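Local coordinates for protein pseudoperoxidase (Leishmania major, PDB 5VIA) that binds heme b, its iron held by a histidine and a cysteine, and belongs to the peroxidase family, though it is named a pseudoperoxidase, at residues 82-87 / 115-120; 169-174 / 236-241; 199-204 / 219-224. All blocks are in the same frame, centred on the assembly; numbering follows the deposited sequence.

Contact 1 (82-87 / 115-120) lies on the opposite side of the chain's centre from contacts 2 and 3. Its centre is about 33 Å from that of contact 2 and about 39 Å from that of contact 3. The side chain of Arg115 is about 13 Å from the heme. Contacts 2 and 3 are neighbours, their centres about 7 Å apart, and contact 3 is nested in the loop that contact 2 closes. They share a three-stranded antiparallel sheet in which strand 219-224 lies between 199-200 and 235-240. Contact 2 reaches the heme directly through Ser169 and Asn240. In contact 3 the side chain of Leu219 is about 5 Å from the heme.

Contact 1: residues 82-87 / 115-120; sequences ASSTED and RNDSDT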
loop_
_atom_site.group_PDB
_atom_site.type_symbol
_atom_site.label_atom_id
_atom_site.label_comp_id
_atom_site.label_asym_id
_atom_site.label_seq_id
_atom_site.Cartn_x
_atom_site.Cartn_y
_atom_site.Cartn_z
ATOM N N ALA A 82 -2.031 21.801 14.255
ATOM C CA ALA A 82 -0.609 21.982 14.598
ATOM C C ALA A 82 0.291 20.818 14.193
ATOM O O ALA A 82 1.516 20.942 14.223
ATOM C CB ALA A 82 -0.412 22.319 16.089
ATOM N N SER A 83 -0.303 19.685 13.836
ATOM C CA SER A 83 0.451 18.634 13.169
ATOM C C SER A 83 0.350 18.856 11.672
ATOM O O SER A 83 -0.646 19.390 11.190
ATOM C CB SER A 83 -0.105 17.256 13.518
ATOM O OG SER A 83 0.499 16.265 12.706
ATOM N N SER A 84 1.377 18.463 10.929
ATOM C CA SER A 84 1.282 18.508 9.480
ATOM C C SER A 84 0.367 17.378 9.024
ATOM O O SER A 84 0.277 16.330 9.679
ATOM C CB SER A 84 2.658 18.383 8.828
ATOM O OG SER A 84 3.099 17.033 8.804
ATOM N N THR A 85 -0.322 17.598 7.910
ATOM C CA THR A 85 -1.229 16.601 7.346
ATOM C C THR A 85 -0.469 15.365 6.860
ATOM O O THR A 85 -0.973 14.243 6.930
ATOM C CB THR A 85 -2.081 17.227 6.218
ATOM O OG1 THR A 85 -3.044 18.112 6.804
ATOM C CG2 THR A 85 -2.828 16.170 5.447
ATOM N N GLU A 86 0.758 15.565 6.387
ATOM C CA GLU A 86 1.595 14.445 5.976
ATOM C C GLU A 86 1.959 13.534 7.153
ATOM O O GLU A 86 1.905 12.310 7.028
ATOM C CB GLU A 86 2.862 14.943 5.264
ATOM C CG GLU A 86 2.622 15.645 3.925
ATOM C CD GLU A 86 2.177 14.712 2.807
ATOM O OE1 GLU A 86 2.187 13.473 2.968
ATOM O OE2 GLU A 86 1.806 15.229 1.740
ATOM N N ASP A 87 2.332 14.124 8.288
ATOM C CA ASP A 87 2.611 13.341 9.492
ATOM C C ASP A 87 1.376 12.537 9.911
ATOM O O ASP A 87 1.461 11.331 10.186
ATOM C CB ASP A 87 3.058 14.249 10.643
ATOM C CG ASP A 87 4.541 14.568 10.596
ATOM O OD1 ASP A 87 5.251 13.957 9.777
ATOM O OD2 ASP A 87 5.003 15.412 11.388
ATOM N N ARG A 115 7.255 16.006 8.598
ATOM C CA ARG A 115 6.945 15.964 7.168
ATOM C C ARG A 115 6.297 17.282 6.771
ATOM O O ARG A 115 5.267 17.665 7.339
ATOM C CB ARG A 115 5.997 14.806 6.834
ATOM C CG ARG A 115 6.637 13.426 6.871
ATOM C CD ARG A 115 5.584 12.302 6.846
ATOM N NE ARG A 115 6.239 11.013 7.064
ATOM C CZ ARG A 115 6.631 10.577 8.261
ATOM N NH1 ARG A 115 6.407 11.314 9.344
ATOM N NH2 ARG A 115 7.247 9.411 8.379
ATOM N N ASN A 116 6.921 17.987 5.829
ATOM C CA ASN A 116 6.407 19.265 5.350
ATOM C C ASN A 116 5.193 19.072 4.463
ATOM O O ASN A 116 5.242 18.312 3.494
ATOM C CB ASN A 116 7.480 20.014 4.545
ATOM C CG ASN A 116 8.498 20.718 5.425
ATOM O OD1 ASN A 116 9.691 20.410 5.382
ATOM N ND2 ASN A 116 8.035 21.684 6.216
ATOM N N ASP A 117 4.105 19.755 4.790
ATOM C CA ASP A 117 3.003 19.865 3.855
ATOM C C ASP A 117 3.484 20.827 2.785
ATOM O O ASP A 117 3.180 22.024 2.823
ATOM C CB ASP A 117 1.743 20.407 4.538
ATOM C CG ASP A 117 1.107 19.396 5.470
ATOM O OD1 ASP A 117 1.355 18.184 5.287
ATOM O OD2 ASP A 117 0.356 19.817 6.381
ATOM N N SER A 118 4.277 20.318 1.853
ATOM C CA SER A 118 4.751 21.166 0.777
ATOM C C SER A 118 3.657 21.299 -0.278
ATOM O O SER A 118 2.694 20.522 -0.326
ATOM C CB SER A 118 6.060 20.642 0.173
ATOM O OG SER A 118 5.870 19.400 -0.483
ATOM N N ASP A 119 3.804 22.315 -1.105
ATOM C CA ASP A 119 2.851 22.591 -2.156
ATOM C C ASP A 119 3.640 22.330 -3.423
ATOM O O ASP A 119 4.031 23.257 -4.120
ATOM C CB ASP A 119 2.428 24.047 -2.054
ATOM C CG ASP A 119 1.322 24.410 -3.011
ATOM O OD1 ASP A 119 0.423 23.572 -3.259
ATOM O OD2 ASP A 119 1.353 25.549 -3.495
ATOM N N THR A 120 3.911 21.054 -3.680
ATOM C CA THR A 120 4.787 20.648 -4.776
ATOM C C THR A 120 3.969 20.277 -6.005
ATOM O O THR A 120 2.975 19.567 -5.889
ATOM C CB THR A 120 5.625 19.408 -4.381
ATOM O OG1 THR A 120 6.278 19.636 -3.124
ATOM C CG2 THR A 120 6.665 19.112 -5.441
#
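Asp87 and Arg115 form a salt bridge, with NH1 of Arg115 2.9 Å from OD1 of Asp87. The acceptor lies at the edge of the guanidinium, only 2° out of its plane, while the carboxylate is turned 75° against that plane. The backbone N of Arg115 also donates to OD1 of Asp87, at 3.1 Å. The two donors come from opposite faces of the carboxylate, which should hinder its rotation. OD2 of Asp87 accepts from the backbone N of Gly114, and NH1 of Arg115 also donates to the carbonyl of Arg112.

Helix 85-99 begins within segment 82-87, after the loop residues 82-84. Ser84 is its N-cap: OG of Ser84 accepts from the N of Asp87 at 3.1 Å. The same OG of Ser84 donates to the carbonyl O of Arg115 at 2.7 Å, in the carbonyl plane. The chi1 of Ser84, 79°, puts OG between its own N and carbonyl carbon, where it can serve both.

Asp117 caps the first two N-H groups of the helix, one with each oxygen. OD2 of Asp117 accepts from N of Thr85 at 2.8 Å. OD1 of Asp117 accepts from N of Glu86 at 2.9 Å. Each uses its syn lone pair. A carboxylate at a helix N-terminus is probably favoured by the helix dipole.

The apolar contact is small. CB of Glu86 meets CB of Arg115 at 3.5 Å, and Phe282 packs on both side chains.

Contact 2: residues 169-174 / 236-241; sequences SGLESA and QCVVNA. With HEM (protoporphyrin IX containing Fe), chain B.
Ser169 OG and the heme propionate oxygen O1A make the shortest polar bond here, at 2.5 Å. The hydroxyl donates. The chi1 of Ser169 (-60°) holds OG beside its backbone N, and both donors point at O1A. The N-H of Ser169 adds a weak bond to O1A, bent to 125° at the hydrogen. Ser169 is a known heme b binding residue, and Thr36, His165 and Glu163 make further hydrogen bonds to the heme.

Asn240, the last residue of strand 235-240, meets the porphyrin itself. CG of Asn240 is 3.4 Å from the heme methyl CMB. ND2 of Asn240 is held by the carbonyl of Val56.

Farther from the heme, the loop reaches this outer strand of the three-stranded antiparallel sheet and packs on it through small apolar groups. CB of Ala174 meets CG2 of Val238 at 3.7 Å. CD1 of Leu171 is 4.3 Å from CG2 of Val238, a looser contact. The extended side chain of Gln236 runs past CB of Ala174.

CA of Ala174 makes a CH...O contact with O of Gln236, 3.4 Å long. One water donates to O of Ser173 and accepts from N of Gln236. Within these two segments packing and one water do the joining. A direct backbone bond comes one residue on, between Val238 and Thr175, while the Ser169 hydroxyl ties the loop to the propionate.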
loop_
_atom_site.group_PDB
_atom_site.type_symbol
_atom_site.label_atom_id
_atom_site.label_comp_id
_atom_site.label_asym_id
_atom_site.label_seq_id
_atom_site.Cartn_x
_atom_site.Cartn_y
_atom_site.Cartn_z
ATOM N N SER A 169 -10.041 -0.292 -9.700
ATOM C CA SER A 169 -9.666 -1.324 -10.666
ATOM C C SER A 169 -10.753 -1.584 -11.696
ATOM O O SER A 169 -10.481 -2.091 -12.780
ATOM C CB SER A 169 -9.325 -2.629 -9.950
ATOM O OG SER A 169 -8.246 -2.424 -9.069
ATOM N N GLY A 170 -11.993 -1.262 -11.345
ATOM C CA GLY A 170 -13.107 -1.467 -12.250
ATOM C C GLY A 170 -13.943 -2.687 -11.909
ATOM O O GLY A 170 -14.863 -3.042 -12.658
ATOM N N LEU A 171 -13.615 -3.340 -10.795
ATOM C CA LEU A 171 -14.383 -4.502 -10.343
ATOM C C LEU A 171 -14.490 -4.526 -8.817
ATOM O O LEU A 171 -13.696 -3.899 -8.115
ATOM C CB LEU A 171 -13.754 -5.802 -10.854
ATOM C CG LEU A 171 -12.317 -5.964 -10.343
ATOM C CD1 LEU A 171 -12.141 -7.230 -9.538
ATOM C CD2 LEU A 171 -11.315 -5.939 -11.477
ATOM N N GLU A 172 -15.478 -5.269 -8.330
ATOM C CA GLU A 172 -15.867 -5.317 -6.927
ATOM C C GLU A 172 -15.871 -6.801 -6.526
ATOM O O GLU A 172 -15.829 -7.671 -7.403
ATOM C CB GLU A 172 -17.289 -4.739 -6.856
ATOM C CG GLU A 172 -18.070 -4.844 -5.563
ATOM C CD GLU A 172 -19.149 -3.785 -5.509
ATOM O OE1 GLU A 172 -20.351 -4.128 -5.468
ATOM O OE2 GLU A 172 -18.775 -2.592 -5.524
ATOM N N SER A 173 -15.929 -7.097 -5.226
ATOM C CA SER A 173 -16.079 -8.480 -4.743
ATOM C C SER A 173 -14.913 -9.374 -5.146
ATOM O O SER A 173 -15.098 -10.513 -5.579
ATOM C CB SER A 173 -17.388 -9.110 -5.228
ATOM O OG SER A 173 -18.502 -8.338 -4.830
ATOM N N ALA A 174 -13.710 -8.844 -5.011
ATOM C CA ALA A 174 -12.505 -9.606 -5.285
ATOM C C ALA A 174 -11.436 -9.090 -4.346
ATOM O O ALA A 174 -11.508 -7.944 -3.904
ATOM C CB ALA A 174 -12.078 -9.418 -6.722
ATOM N N GLN A 236 -13.279 -14.880 -5.615
ATOM C CA GLN A 236 -12.500 -14.450 -6.763
ATOM C C GLN A 236 -11.251 -13.762 -6.244
ATOM O O GLN A 236 -11.337 -12.804 -5.470
ATOM C CB GLN A 236 -13.325 -13.507 -7.654
ATOM C CG GLN A 236 -12.560 -12.890 -8.833
ATOM C CD GLN A 236 -13.430 -11.974 -9.674
ATOM O OE1 GLN A 236 -14.358 -11.342 -9.166
ATOM N NE2 GLN A 236 -13.158 -11.927 -10.975
ATOM N N CYS A 237 -10.093 -14.278 -6.643
ATOM C CA CYS A 237 -8.815 -13.730 -6.213
ATOM C C CYS A 237 -8.064 -13.217 -7.430
ATOM O O CYS A 237 -7.923 -13.930 -8.432
ATOM C CB CYS A 237 -8.002 -14.797 -5.483
ATOM S SG CYS A 237 -8.890 -15.521 -4.099
ATOM N N VAL A 238 -7.588 -11.979 -7.337
ATOM C CA VAL A 238 -7.129 -11.237 -8.506
ATOM C C VAL A 238 -5.748 -10.648 -8.236
ATOM O O VAL A 238 -5.518 -10.076 -7.170
ATOM C CB VAL A 238 -8.127 -10.108 -8.862
ATOM C CG1 VAL A 238 -7.666 -9.348 -10.078
ATOM C CG2 VAL A 238 -9.534 -10.686 -9.112
ATOM N N VAL A 239 -4.824 -10.811 -9.185
ATOM C CA VAL A 239 -3.453 -10.309 -9.042
ATOM C C VAL A 239 -2.965 -9.806 -10.401
ATOM O O VAL A 239 -3.297 -10.390 -11.432
ATOM C CB VAL A 239 -2.487 -11.417 -8.536
ATOM C CG1 VAL A 239 -1.071 -10.878 -8.367
ATOM C CG2 VAL A 239 -2.967 -12.001 -7.213
ATOM N N ASN A 240 -2.210 -8.709 -10.405
ATOM C CA ASN A 240 -1.580 -8.206 -11.629
ATOM C C ASN A 240 -0.686 -9.258 -12.276
ATOM O O ASN A 240 0.035 -9.972 -11.573
ATOM C CB ASN A 240 -0.712 -6.977 -11.299
ATOM C CG ASN A 240 -1.498 -5.687 -11.302
ATOM O OD1 ASN A 240 -2.305 -5.441 -10.404
ATOM N ND2 ASN A 240 -1.255 -4.841 -12.304
ATOM N N ALA A 241 -0.717 -9.348 -13.608
ATOM C CA ALA A 241 0.204 -10.220 -14.338
ATOM C C ALA A 241 1.648 -9.944 -13.926
ATOM O O ALA A 241 2.440 -10.873 -13.746
ATOM C CB ALA A 241 0.044 -10.044 -15.852
HETATM C CHA HEM B . -4.873 -2.635 -3.611
HETATM C CHB HEM B . -2.018 -3.478 -7.470
HETATM C CHC HEM B . 1.724 -1.814 -4.862
HETATM C CHD HEM B . -0.999 -1.687 -0.819
HETATM C C1A HEM B . -4.423 -2.921 -4.876
HETATM C C2A HEM B . -5.283 -3.212 -6.002
HETATM C C3A HEM B . -4.516 -3.438 -7.064
HETATM C C4A HEM B . -3.120 -3.308 -6.654
HETATM C CMA HEM B . -5.005 -3.786 -8.481
HETATM C CAA HEM B . -6.827 -3.201 -5.969
HETATM C CBA HEM B . -7.183 -1.702 -5.968
HETATM C CGA HEM B . -8.673 -1.446 -5.928
HETATM O O1A HEM B . -9.377 -1.863 -6.881
HETATM O O2A HEM B . -9.150 -0.792 -4.960
HETATM C C1B HEM B . -0.740 -3.081 -7.131
HETATM C C2B HEM B . 0.439 -3.132 -7.963
HETATM C C3B HEM B . 1.482 -2.654 -7.267
HETATM C C4B HEM B . 1.001 -2.320 -5.928
HETATM C CMB HEM B . 0.460 -3.617 -9.421
HETATM C CAB HEM B . 2.918 -2.551 -7.840
HETATM C CBB HEM B . 3.795 -1.639 -7.405
HETATM C C1C HEM B . 1.333 -1.642 -3.546
HETATM C C2C HEM B . 2.183 -1.214 -2.427
HETATM C C3C HEM B . 1.409 -1.179 -1.307
HETATM C C4C HEM B . 0.065 -1.585 -1.690
HETATM C CMC HEM B . 3.690 -0.860 -2.571
HETATM C CAC HEM B . 1.707 -0.789 0.159
HETATM C CBC HEM B . 2.867 -0.248 0.556
HETATM C C1D HEM B . -2.298 -1.948 -1.179
HETATM C C2D HEM B . -3.417 -2.034 -0.264
HETATM C C3D HEM B . -4.630 -2.334 -1.135
HETATM C C4D HEM B . -4.118 -2.397 -2.489
HETATM C CMD HEM B . -3.392 -1.859 1.270
HETATM C CAD HEM B . -6.098 -2.502 -0.664
HETATM C CBD HEM B . -6.680 -1.082 -0.669
HETATM C CGD HEM B . -8.136 -1.073 -0.268
HETATM O O1D HEM B . -8.799 -0.005 -0.422
HETATM O O2D HEM B . -8.624 -2.133 0.198
HETATM N NA HEM B . -3.102 -2.995 -5.305
HETATM N NB HEM B . -0.364 -2.593 -5.898
HETATM N NC HEM B . 0.043 -1.861 -3.051
HETATM N ND HEM B . -2.744 -2.181 -2.478
HETATM FE FE HEM B . -1.567 -2.365 -4.225
HETATM O O HOH W 1 -15.564 -13.050 -4.725
#

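Contact 3: residues 199-204 / 219-224; sequences APLTVA and LRCVYV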
loop_
_atom_site.group_PDB
_atom_site.type_symbol
_atom_site.label_atom_id
_atom_site.label_comp_id
_atom_site.label_asym_id
_atom_site.label_seq_id
_atom_site.Cartn_x
_atom_site.Cartn_y
_atom_site.Cartn_z
ATOM N N ALA A 199 -5.518 -17.175 -14.477
ATOM C CA ALA A 199 -5.916 -17.025 -15.874
ATOM C C ALA A 199 -6.231 -15.557 -16.141
ATOM O O ALA A 199 -6.580 -14.822 -15.214
ATOM C CB ALA A 199 -7.118 -17.907 -16.185
ATOM N N PRO A 200 -6.070 -15.114 -17.398
ATOM C CA PRO A 200 -6.380 -13.728 -17.770
ATOM C C PRO A 200 -7.804 -13.356 -17.379
ATOM O O PRO A 200 -8.701 -14.172 -17.548
ATOM C CB PRO A 200 -6.254 -13.742 -19.296
ATOM C CG PRO A 200 -5.251 -14.797 -19.571
ATOM C CD PRO A 200 -5.437 -15.855 -18.504
ATOM N N LEU A 201 -7.998 -12.150 -16.855
ATOM C CA LEU A 201 -9.327 -11.681 -16.474
ATOM C C LEU A 201 -9.712 -10.487 -17.330
ATOM O O LEU A 201 -8.961 -9.512 -17.426
ATOM C CB LEU A 201 -9.363 -11.283 -14.994
ATOM C CG LEU A 201 -10.650 -10.624 -14.484
ATOM C CD1 LEU A 201 -11.780 -11.631 -14.418
ATOM C CD2 LEU A 201 -10.438 -9.968 -13.125
ATOM N N THR A 202 -10.875 -10.562 -17.966
ATOM C CA THR A 202 -11.373 -9.421 -18.716
ATOM C C THR A 202 -12.215 -8.572 -17.786
ATOM O O THR A 202 -13.182 -9.056 -17.206
ATOM C CB THR A 202 -12.238 -9.852 -19.906
ATOM O OG1 THR A 202 -11.426 -10.540 -20.863
ATOM C CG2 THR A 202 -12.863 -8.637 -20.572
ATOM N N VAL A 203 -11.847 -7.309 -17.625
ATOM C CA VAL A 203 -12.683 -6.402 -16.855
ATOM C C VAL A 203 -13.604 -5.689 -17.840
ATOM O O VAL A 203 -13.143 -4.916 -18.679
ATOM C CB VAL A 203 -11.842 -5.407 -16.023
ATOM C CG1 VAL A 203 -12.737 -4.498 -15.211
ATOM C CG2 VAL A 203 -10.901 -6.161 -15.097
ATOM N N ALA A 204 -14.899 -5.974 -17.751
ATOM C CA ALA A 204 -15.886 -5.397 -18.666
ATOM C C ALA A 204 -16.301 -3.993 -18.254
ATOM O O ALA A 204 -16.328 -3.667 -17.067
ATOM C CB ALA A 204 -17.112 -6.288 -18.751
ATOM N N LEU A 219 -4.837 -7.908 -15.488
ATOM C CA LEU A 219 -5.279 -8.591 -14.279
ATOM C C LEU A 219 -5.451 -10.077 -14.549
ATOM O O LEU A 219 -5.883 -10.478 -15.635
ATOM C CB LEU A 219 -6.560 -7.986 -13.717
ATOM C CG LEU A 219 -6.520 -6.524 -13.266
ATOM C CD1 LEU A 219 -7.860 -6.133 -12.653
ATOM C CD2 LEU A 219 -5.385 -6.243 -12.289
ATOM N N ARG A 220 -5.072 -10.898 -13.576
ATOM C CA ARG A 220 -5.284 -12.330 -13.699
ATOM C C ARG A 220 -6.024 -12.837 -12.475
ATOM O O ARG A 220 -6.073 -12.169 -11.438
ATOM C CB ARG A 220 -3.969 -13.079 -13.917
ATOM C CG ARG A 220 -3.254 -12.714 -15.220
ATOM C CD ARG A 220 -2.188 -13.744 -15.551
ATOM N NE ARG A 220 -1.258 -13.303 -16.591
ATOM C CZ ARG A 220 0.054 -13.546 -16.562
ATOM N NH1 ARG A 220 0.583 -14.222 -15.547
ATOM N NH2 ARG A 220 0.844 -13.115 -17.540
ATOM N N CYS A 221 -6.596 -14.025 -12.597
ATOM C CA CYS A 221 -7.643 -14.430 -11.683
ATOM C C CYS A 221 -7.599 -15.919 -11.369
ATOM O O CYS A 221 -7.377 -16.750 -12.258
ATOM C CB CYS A 221 -8.991 -14.081 -12.318
ATOM S SG CYS A 221 -10.424 -14.504 -11.340
ATOM N N VAL A 222 -7.799 -16.244 -10.093
ATOM C CA VAL A 222 -8.113 -17.606 -9.688
ATOM C C VAL A 222 -9.337 -17.578 -8.773
ATOM O O VAL A 222 -9.551 -16.603 -8.047
ATOM C CB VAL A 222 -6.922 -18.310 -8.997
ATOM C CG1 VAL A 222 -6.682 -17.756 -7.600
ATOM C CG2 VAL A 222 -7.160 -19.803 -8.940
ATOM N N TYR A 223 -10.153 -18.626 -8.846
ATOM C CA TYR A 223 -11.293 -18.774 -7.948
ATOM C C TYR A 223 -10.979 -19.847 -6.925
ATOM O O TYR A 223 -10.640 -20.980 -7.281
ATOM C CB TYR A 223 -12.572 -19.121 -8.717
ATOM C CG TYR A 223 -13.096 -17.970 -9.543
ATOM C CD1 TYR A 223 -13.977 -17.040 -9.001
ATOM C CD2 TYR A 223 -12.705 -17.809 -10.867
ATOM C CE1 TYR A 223 -14.457 -15.990 -9.759
ATOM C CE2 TYR A 223 -13.177 -16.758 -11.630
ATOM C CZ TYR A 223 -14.049 -15.853 -11.070
ATOM O OH TYR A 223 -14.521 -14.812 -11.840
ATOM N N VAL A 224 -11.089 -19.482 -5.652
ATOM C CA VAL A 224 -10.667 -20.357 -4.568
ATOM C C VAL A 224 -11.855 -20.646 -3.657
ATOM O O VAL A 224 -12.627 -19.744 -3.335
ATOM C CB VAL A 224 -9.513 -19.712 -3.762
ATOM C CG1 VAL A 224 -9.022 -20.648 -2.684
ATOM C CG2 VAL A 224 -8.362 -19.356 -4.686
HETATM O O HOH W 2 -7.415 -7.404 -16.798
#
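Leu201 turns its side chain over strand 219-224, and its CB rests 3.9 Å from CB of Cys221. CB of Leu201 is also 3.6 Å from O of Leu219, so the base of the leucine fits the shallow dip between the backbone of Leu219 and the side chain of Cys221. With CG anti to the backbone N (chi1 173°), the branch end of Leu201 carries on, and its CD2 lies 4.4 Å from CB of Leu219. Gln236 touches both Leu201 and Cys221 from the neighbouring strand.

Further along, Val203 is a second bump. CG2 of Val203 meets CD1 of Leu219 at 3.9 Å, the two side chains crossing at a slant. Leu171 packs on both, closing a small apolar cluster that extends toward the heme pocket.

The backbones form an antiparallel ladder at the edge of a three-stranded sheet, order 199-200, 219-224, 235-240. Ala199 and Cys221 are a hydrogen-bonded pair. The N of Ala199 donates to O of Cys221, and the N of Cys221 returns a bond to O of Ala199 at 2.7 Å. Pro200 and Arg220 are a non-hydrogen-bonded pair. The N of Leu201 then donates to O of Leu219 at 3.0 Å. Beyond this bond a water takes over the link, donating to O of Leu201 and accepting from N of Leu219.

Arg220 fits alongside the edge strand. CB of Arg220 lies 3.4 Å from O of Ala199, and CG of Arg220 comes up to CA of Pro200 at 4.2 Å. CB of Pro200 points away from strand 219-224. From there the arginine extends past Ala241 and Leu244 of helix 241-245, where NH1 of Arg220 makes a long, weak ion pair with Glu245.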